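Local coordinates for protein NDP-N-acetyl-D-galactosaminuronic acid dehydrogenase (Methanosarcina mazei Go1, PDB 3G79) that probably oxidises UDP-N-acetyl-alpha-D-mannosamine to UDP-N-acetyl-alpha-D-mannosaminouronate, using two molecules of NAD(+) as electron acceptor, at residues Asn414-Val419 / Ser439-Pro444; Met5-Lys10 / Gly171-Leu176. All blocks are in the same frame, centred on the assembly; numbering follows the deposited sequence.

Contact 1 (Asn414-Val419 / Ser439-Pro444)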
ATOM      1  N   ASN A 414     -21.216  36.527   0.655  1.00 34.21           N
ATOM      2  CA  ASN A 414     -21.083  36.924   2.059  1.00 34.03           C
ATOM      3  C   ASN A 414     -20.397  35.895   2.986  1.00 33.43           C
ATOM      4  O   ASN A 414     -20.378  36.058   4.203  1.00 33.60           O
ATOM      5  CB  ASN A 414     -22.446  37.390   2.599  1.00 34.34           C
ATOM      6  CG  ASN A 414     -22.981  38.595   1.834  1.00 48.81           C
ATOM      7  OD1 ASN A 414     -22.205  39.426   1.367  1.00 35.72           O
ATOM      8  ND2 ASN A 414     -24.299  38.690   1.690  1.00 35.17           N
ATOM      9  N   ALA A 415     -19.805  34.855   2.412  1.00 32.73           N
ATOM     10  CA  ALA A 415     -19.216  33.791   3.214  1.00 32.34           C
ATOM     11  C   ALA A 415     -17.845  34.141   3.807  1.00 32.37           C
ATOM     12  O   ALA A 415     -16.984  34.673   3.129  1.00 32.27           O
ATOM     13  CB  ALA A 415     -19.144  32.519   2.420  1.00 32.07           C
ATOM     14  N   ASP A 416     -17.661  33.834   5.086  1.00 32.93           N
ATOM     15  CA  ASP A 416     -16.375  34.052   5.766  1.00 33.15           C
ATOM     16  C   ASP A 416     -15.334  33.030   5.342  1.00 33.35           C
ATOM     17  O   ASP A 416     -14.194  33.391   5.108  1.00 34.40           O
ATOM     18  CB  ASP A 416     -16.547  34.060   7.293  1.00 32.48           C
ATOM     19  CG  ASP A 416     -17.432  35.200   7.759  1.00 27.77           C
ATOM     20  OD1 ASP A 416     -16.915  36.319   7.932  1.00 32.76           O
ATOM     21  OD2 ASP A 416     -18.651  34.997   7.935  1.00 32.56           O
ATOM     22  N   ALA A 417     -15.740  31.766   5.228  1.00 32.51           N
ATOM     23  CA  ALA A 417     -14.850  30.697   4.794  1.00 32.15           C
ATOM     24  C   ALA A 417     -15.391  29.979   3.575  1.00 31.42           C
ATOM     25  O   ALA A 417     -16.578  29.699   3.514  1.00 32.03           O
ATOM     26  CB  ALA A 417     -14.643  29.712   5.911  1.00 32.58           C
ATOM     27  N   ILE A 418     -14.522  29.709   2.600  1.00 30.01           N
ATOM     28  CA  ILE A 418     -14.864  28.867   1.475  1.00 29.21           C
ATOM     29  C   ILE A 418     -14.085  27.552   1.621  1.00 29.62           C
ATOM     30  O   ILE A 418     -12.835  27.539   1.651  1.00 30.46           O
ATOM     31  CB  ILE A 418     -14.578  29.548   0.116  1.00 29.12           C
ATOM     32  CG1 ILE A 418     -15.446  30.771  -0.082  1.00 18.91           C
ATOM     33  CG2 ILE A 418     -14.828  28.589  -1.057  1.00 20.74           C
ATOM     34  CD1 ILE A 418     -14.766  31.831  -0.877  1.00 27.99           C
ATOM     35  N   VAL A 419     -14.836  26.456   1.707  1.00 29.03           N
ATOM     36  CA  VAL A 419     -14.306  25.161   2.114  1.00 29.42           C
ATOM     37  C   VAL A 419     -14.621  24.063   1.075  1.00 30.75           C
ATOM     38  O   VAL A 419     -15.777  23.800   0.753  1.00 30.28           O
ATOM     39  CB  VAL A 419     -14.835  24.793   3.493  1.00 28.66           C
ATOM     40  CG1 VAL A 419     -14.184  23.538   3.990  1.00 23.05           C
ATOM     41  CG2 VAL A 419     -14.543  25.946   4.474  1.00 23.96           C
ATOM     42  N   SER A 439     -17.883  36.506  -2.088  1.00 28.20           N
ATOM     43  CA  SER A 439     -17.769  36.430  -0.638  1.00 29.47           C
ATOM     44  C   SER A 439     -17.793  37.852  -0.067  1.00 30.18           C
ATOM     45  O   SER A 439     -18.268  38.079   1.054  1.00 29.72           O
ATOM     46  CB  SER A 439     -16.490  35.684  -0.197  1.00 30.16           C
ATOM     47  OG  SER A 439     -15.319  36.497  -0.273  1.00 33.85           O
ATOM     48  N   ALA A 440     -17.318  38.818  -0.860  1.00 31.49           N
ATOM     49  CA  ALA A 440     -17.012  40.151  -0.338  1.00 32.72           C
ATOM     50  C   ALA A 440     -16.055  39.811   0.815  1.00 34.14           C
ATOM     51  O   ALA A 440     -15.744  38.633   1.000  1.00 36.35           O
ATOM     52  CB  ALA A 440     -18.287  40.874   0.126  1.00 32.80           C
ATOM     53  N   LYS A 441     -15.519  40.774   1.544  1.00 32.71           N
ATOM     54  CA  LYS A 441     -14.653  40.430   2.694  1.00 30.93           C
ATOM     55  C   LYS A 441     -13.333  41.155   2.856  1.00 31.65           C
ATOM     56  O   LYS A 441     -13.105  41.822   3.885  1.00 32.26           O
ATOM     57  CB  LYS A 441     -14.435  38.946   2.837  1.00 29.33           C
ATOM     58  CG  LYS A 441     -15.169  38.335   3.995  1.00 25.56           C
ATOM     59  CD  LYS A 441     -16.594  38.857   4.150  1.00 28.57           C
ATOM     60  CE  LYS A 441     -17.490  37.708   4.441  1.00 24.60           C
ATOM     61  NZ  LYS A 441     -18.755  38.127   5.022  1.00 28.25           N
ATOM     62  N   ALA A 442     -12.459  41.056   1.876  1.00 32.07           N
ATOM     63  CA  ALA A 442     -11.142  41.680   2.043  1.00 33.64           C
ATOM     64  C   ALA A 442     -10.157  40.576   2.275  1.00 34.50           C
ATOM     65  O   ALA A 442      -9.308  40.311   1.428  1.00 36.03           O
ATOM     66  CB  ALA A 442     -11.122  42.661   3.215  1.00 34.05           C
ATOM     67  N   ASN A 443     -10.287  39.898   3.401  1.00 33.74           N
ATOM     68  CA  ASN A 443      -9.536  38.682   3.583  1.00 33.16           C
ATOM     69  C   ASN A 443     -10.437  37.491   3.755  1.00 32.98           C
ATOM     70  O   ASN A 443     -10.626  37.024   4.895  1.00 32.93           O
ATOM     71  CB  ASN A 443      -8.608  38.814   4.760  1.00 33.51           C
ATOM     72  CG  ASN A 443      -7.563  39.867   4.539  1.00 27.43           C
ATOM     73  OD1 ASN A 443      -7.334  40.699   5.406  1.00 34.99           O
ATOM     74  ND2 ASN A 443      -6.919  39.844   3.381  1.00 33.99           N
ATOM     75  N   PRO A 444     -11.005  36.994   2.634  1.00 32.78           N
ATOM     76  CA  PRO A 444     -11.775  35.780   2.720  1.00 32.78           C
ATOM     77  C   PRO A 444     -10.873  34.582   2.852  1.00 33.15           C
ATOM     78  O   PRO A 444      -9.705  34.590   2.419  1.00 33.21           O
ATOM     79  CB  PRO A 444     -12.549  35.729   1.408  1.00 32.77           C
ATOM     80  CG  PRO A 444     -11.852  36.591   0.485  1.00 19.30           C
ATOM     81  CD  PRO A 444     -10.867  37.445   1.239  1.00 33.23           C
TER

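Contact 2 (Met5-Lys10 / Gly171-Leu176)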
ATOM      1  N   MET A   5     -13.217 -41.701  -4.384  1.00 48.08           N
ATOM      2  CA  MET A   5     -14.051 -40.512  -4.633  1.00 46.43           C
ATOM      3  C   MET A   5     -14.980 -40.216  -3.464  1.00 43.48           C
ATOM      4  O   MET A   5     -15.553 -41.127  -2.863  1.00 43.20           O
ATOM      5  CB  MET A   5     -14.941 -40.717  -5.853  1.00 47.38           C
ATOM      6  CG  MET A   5     -14.274 -40.618  -7.191  1.00 49.02           C
ATOM      7  SD  MET A   5     -15.558 -40.833  -8.447  1.00 49.17           S
ATOM      8  CE  MET A   5     -16.118 -39.155  -8.649  1.00 48.21           C
ATOM      9  N   SER A   6     -15.166 -38.940  -3.161  1.00 41.21           N
ATOM     10  CA  SER A   6     -16.129 -38.584  -2.121  1.00 39.52           C
ATOM     11  C   SER A   6     -17.556 -38.766  -2.628  1.00 36.97           C
ATOM     12  O   SER A   6     -17.800 -38.848  -3.821  1.00 36.23           O
ATOM     13  CB  SER A   6     -15.914 -37.152  -1.636  1.00 39.46           C
ATOM     14  OG  SER A   6     -16.786 -36.280  -2.330  1.00 49.19           O
ATOM     15  N   LYS A   7     -18.491 -38.822  -1.702  1.00 35.61           N
ATOM     16  CA  LYS A   7     -19.908 -38.826  -2.034  1.00 34.61           C
ATOM     17  C   LYS A   7     -20.300 -37.716  -3.012  1.00 33.91           C
ATOM     18  O   LYS A   7     -20.874 -37.998  -4.052  1.00 34.47           O
ATOM     19  CB  LYS A   7     -20.746 -38.745  -0.754  1.00 34.65           C
ATOM     20  CG  LYS A   7     -22.226 -38.926  -0.971  1.00 27.98           C
ATOM     21  CD  LYS A   7     -22.920 -38.778   0.338  1.00 35.48           C
ATOM     22  CE  LYS A   7     -24.417 -38.880   0.156  1.00 29.11           C
ATOM     23  NZ  LYS A   7     -25.099 -38.651   1.463  1.00 36.47           N
ATOM     24  N   LEU A   8     -19.993 -36.463  -2.680  1.00 33.85           N
ATOM     25  CA  LEU A   8     -20.312 -35.314  -3.557  1.00 34.15           C
ATOM     26  C   LEU A   8     -19.692 -35.432  -4.966  1.00 35.70           C
ATOM     27  O   LEU A   8     -20.395 -35.265  -5.985  1.00 36.72           O
ATOM     28  CB  LEU A   8     -19.925 -33.988  -2.894  1.00 32.86           C
ATOM     29  CG  LEU A   8     -20.108 -32.706  -3.721  1.00 39.98           C
ATOM     30  CD1 LEU A   8     -21.556 -32.562  -4.222  1.00 32.13           C
ATOM     31  CD2 LEU A   8     -19.684 -31.465  -2.929  1.00 31.24           C
ATOM     32  N   GLU A   9     -18.391 -35.733  -5.005  1.00 35.42           N
ATOM     33  CA  GLU A   9     -17.649 -35.961  -6.237  1.00 35.42           C
ATOM     34  C   GLU A   9     -18.372 -36.937  -7.174  1.00 34.08           C
ATOM     35  O   GLU A   9     -18.413 -36.706  -8.390  1.00 33.05           O
ATOM     36  CB  GLU A   9     -16.228 -36.456  -5.925  1.00 36.85           C
ATOM     37  CG  GLU A   9     -15.289 -35.415  -5.300  1.00 62.70           C
ATOM     38  CD  GLU A   9     -14.057 -36.034  -4.590  1.00 40.62           C
ATOM     39  OE1 GLU A   9     -14.013 -37.277  -4.394  1.00 62.60           O
ATOM     40  OE2 GLU A   9     -13.128 -35.262  -4.230  1.00 62.87           O
ATOM     41  N   LYS A  10     -18.918 -38.013  -6.592  1.00 34.19           N
ATOM     42  CA  LYS A  10     -19.642 -39.080  -7.324  1.00 35.05           C
ATOM     43  C   LYS A  10     -20.953 -38.559  -7.925  1.00 34.51           C
ATOM     44  O   LYS A  10     -21.214 -38.740  -9.129  1.00 34.89           O
ATOM     45  CB  LYS A  10     -19.997 -40.265  -6.419  1.00 36.10           C
ATOM     46  CG  LYS A  10     -18.862 -41.119  -5.906  1.00 61.44           C
ATOM     47  CD  LYS A  10     -19.377 -42.020  -4.764  1.00 39.02           C
ATOM     48  CE  LYS A  10     -18.458 -43.224  -4.485  1.00 61.52           C
ATOM     49  NZ  LYS A  10     -17.025 -42.843  -4.327  1.00 40.00           N
ATOM     50  N   GLY A 171     -21.649 -30.217   0.822  1.00 30.01           N
ATOM     51  CA  GLY A 171     -20.290 -30.722   0.694  1.00 29.61           C
ATOM     52  C   GLY A 171     -20.350 -32.214   0.722  1.00 30.92           C
ATOM     53  O   GLY A 171     -19.323 -32.896   0.703  1.00 32.07           O
ATOM     54  N   GLU A 172     -21.562 -32.737   0.817  1.00 31.20           N
ATOM     55  CA  GLU A 172     -21.755 -34.157   0.658  1.00 31.76           C
ATOM     56  C   GLU A 172     -22.841 -34.313  -0.374  1.00 31.84           C
ATOM     57  O   GLU A 172     -22.588 -34.856  -1.434  1.00 32.45           O
ATOM     58  CB  GLU A 172     -22.160 -34.827   1.968  1.00 32.58           C
ATOM     59  CG  GLU A 172     -21.339 -34.468   3.174  1.00 52.90           C
ATOM     60  CD  GLU A 172     -21.975 -34.988   4.441  1.00 34.01           C
ATOM     61  OE1 GLU A 172     -22.625 -36.061   4.362  1.00 53.64           O
ATOM     62  OE2 GLU A 172     -21.841 -34.334   5.513  1.00 53.55           O
ATOM     63  N   ASP A 173     -24.043 -33.813  -0.079  1.00 31.69           N
ATOM     64  CA  ASP A 173     -25.183 -33.965  -0.991  1.00 31.75           C
ATOM     65  C   ASP A 173     -25.226 -32.945  -2.114  1.00 30.42           C
ATOM     66  O   ASP A 173     -25.658 -33.250  -3.203  1.00 30.57           O
ATOM     67  CB  ASP A 173     -26.506 -33.950  -0.214  1.00 33.49           C
ATOM     68  CG  ASP A 173     -26.614 -35.097   0.765  1.00 41.41           C
ATOM     69  OD1 ASP A 173     -26.869 -34.859   1.969  1.00 34.89           O
ATOM     70  OD2 ASP A 173     -26.429 -36.250   0.331  1.00 34.92           O
ATOM     71  N   PHE A 174     -24.813 -31.713  -1.836  1.00 29.65           N
ATOM     72  CA  PHE A 174     -24.842 -30.662  -2.832  1.00 28.25           C
ATOM     73  C   PHE A 174     -23.593 -29.800  -2.680  1.00 27.70           C
ATOM     74  O   PHE A 174     -22.889 -29.882  -1.648  1.00 28.22           O
ATOM     75  CB  PHE A 174     -26.148 -29.861  -2.737  1.00 28.20           C
ATOM     76  CG  PHE A 174     -26.307 -29.110  -1.443  1.00 34.49           C
ATOM     77  CD1 PHE A 174     -25.782 -27.824  -1.299  1.00 28.75           C
ATOM     78  CD2 PHE A 174     -27.001 -29.675  -0.371  1.00 29.17           C
ATOM     79  CE1 PHE A 174     -25.925 -27.101  -0.121  1.00 34.03           C
ATOM     80  CE2 PHE A 174     -27.153 -28.960   0.836  1.00 34.72           C
ATOM     81  CZ  PHE A 174     -26.604 -27.659   0.955  1.00 30.05           C
ATOM     82  N   ALA A 175     -23.301 -29.019  -3.723  1.00 26.18           N
ATOM     83  CA  ALA A 175     -22.101 -28.197  -3.805  1.00 24.98           C
ATOM     84  C   ALA A 175     -22.457 -26.729  -3.515  1.00 25.56           C
ATOM     85  O   ALA A 175     -23.523 -26.244  -3.933  1.00 26.52           O
ATOM     86  CB  ALA A 175     -21.502 -28.343  -5.196  1.00 24.25           C
ATOM     87  N   LEU A 176     -21.565 -26.014  -2.823  1.00 24.44           N
ATOM     88  CA  LEU A 176     -21.841 -24.658  -2.382  1.00 22.64           C
ATOM     89  C   LEU A 176     -20.643 -23.770  -2.629  1.00 22.23           C
ATOM     90  O   LEU A 176     -19.543 -24.082  -2.187  1.00 22.75           O
ATOM     91  CB  LEU A 176     -22.110 -24.644  -0.890  1.00 21.83           C
ATOM     92  CG  LEU A 176     -23.133 -23.753  -0.197  1.00 20.89           C
ATOM     93  CD1 LEU A 176     -22.814 -23.607   1.301  1.00 22.44           C
ATOM     94  CD2 LEU A 176     -23.474 -22.437  -0.806  1.00 21.91           C
TER

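Contact 1 (Asn414-Val419 / Ser439-Pro444)
Lys441 reaches over the backbone of Asn414-Asp416 at one end of a beta-alpha-beta crossover in the UDP-binding domain. Residues 414-416 lead into strand 417-420, and the loop from Ser439 to Pro444 connects helix 432-439 to the neighbouring parallel strand 445-448. The CB of Lys441 points toward the 414-419 segment, and its CG is 4.2 Å from Ala415 O. Bends at chi2 and chi3 then carry the chain alongside the backbone. Lys441 CE comes within 3.3 Å of Ala415 O and is equally near Asn414 O, so the last methylene lies against two successive carbonyl oxygens. At the tip, Lys441 NZ donates a hydrogen bond to Asn414 O at 2.8 Å. Its approach is from above the carbonyl plane, 59° out of it, rather than along a lone pair.

The ammonium group also forms a long salt bridge, with Lys441 NZ 3.9 Å from Asp416 OD1, where the two side chains cross at about a right angle. This is a secondary role for the carboxylate, whose OD2 accepts a hydrogen bond from the backbone N of Lys355 in the adjacent strand.

On the helix side, Ser439 places its CB against Ala415 O and near Ile418 CD1, where the end of helix 432-439 meets the start of strand 417-420. Ala440, with positive phi, is the first residue to leave the helix. Backbone also meets backbone at this end of the helix, where Asn414 CA makes a CA-H...O contact of 3.2 Å with Ser439 O, the angle at the hydrogen being 130°.

Contact 2 (Met5-Lys10 / Gly171-Leu176)
Lys7 and Leu8, in the first turn of the N-terminal helix 7-15, meet the loop 171-174 that runs into strand 175-178 of the Rossmann-type sheet in the NAD-binding domain. The polar part of the contact is a salt bridge at its outer side, with Lys7 NZ hydrogen-bonded to Asp173 OD2 at 3.0 Å. The ammonium group meets that oxygen on its syn side, 26° out of the carboxylate plane. Lys7 gets there by an all-extended chain, with CG opposite the backbone N (chi1 -172°), and on the way Lys7 CD passes 4.3 Å from Glu172 CB. Asp173 uses its other oxygen, OD1, to accept from the backbone N of Lys169, which helps fix the carboxylate. With an alanine in place of Asp173, Lys7 would probably lose its charged mate and swing loose, while the amide of Lys169 would be left without this acceptor.

Capping interactions start the helix: Ser6 and Glu9 form a capping box, in which Glu9 N donates to Ser6 OG at 3.2 Å and Glu9 OE1 accepts from the backbone N of Ser6 in return.

The apolar part belongs to Leu8, the buried residue that contributes most to the interface. Leu8 CD1 lies 3.8 Å from Phe174 C. On the other branch Leu8 CD2 is 4.3 Å from Ala175 CB, while Leu8 CB sits beside Glu172 O. Ala205 and Ser206 of helix 204-214 also touch this leucine, so the N-terminal helix beds against both loop and helix. Gly171, with backbone angles that call for glycine, presents its bare CA to Leu8 CD2 at 3.7 Å.

Overall arrangement
Contacts 1 and 2 occupy opposite sides of the chain's centre, with their own centres about 70 Å apart and their nearest atoms about 47 Å apart. They follow one another in sequence without interleaving. Contact 2 packs the N-terminal helix 7-15 on the loop before strand 175-178 of the Rossmann-type sheet, whereas contact 1 is formed entirely within the UDP-binding domain. The centres of contacts 1 and 2 lie about 36 and 34 Å from the centre of the chain, at its two ends, which is consistent with both being far from an active site between the nucleotide-binding domains, as in this dehydrogenase family. Neither is touched by the second subunit of the dimeric assembly.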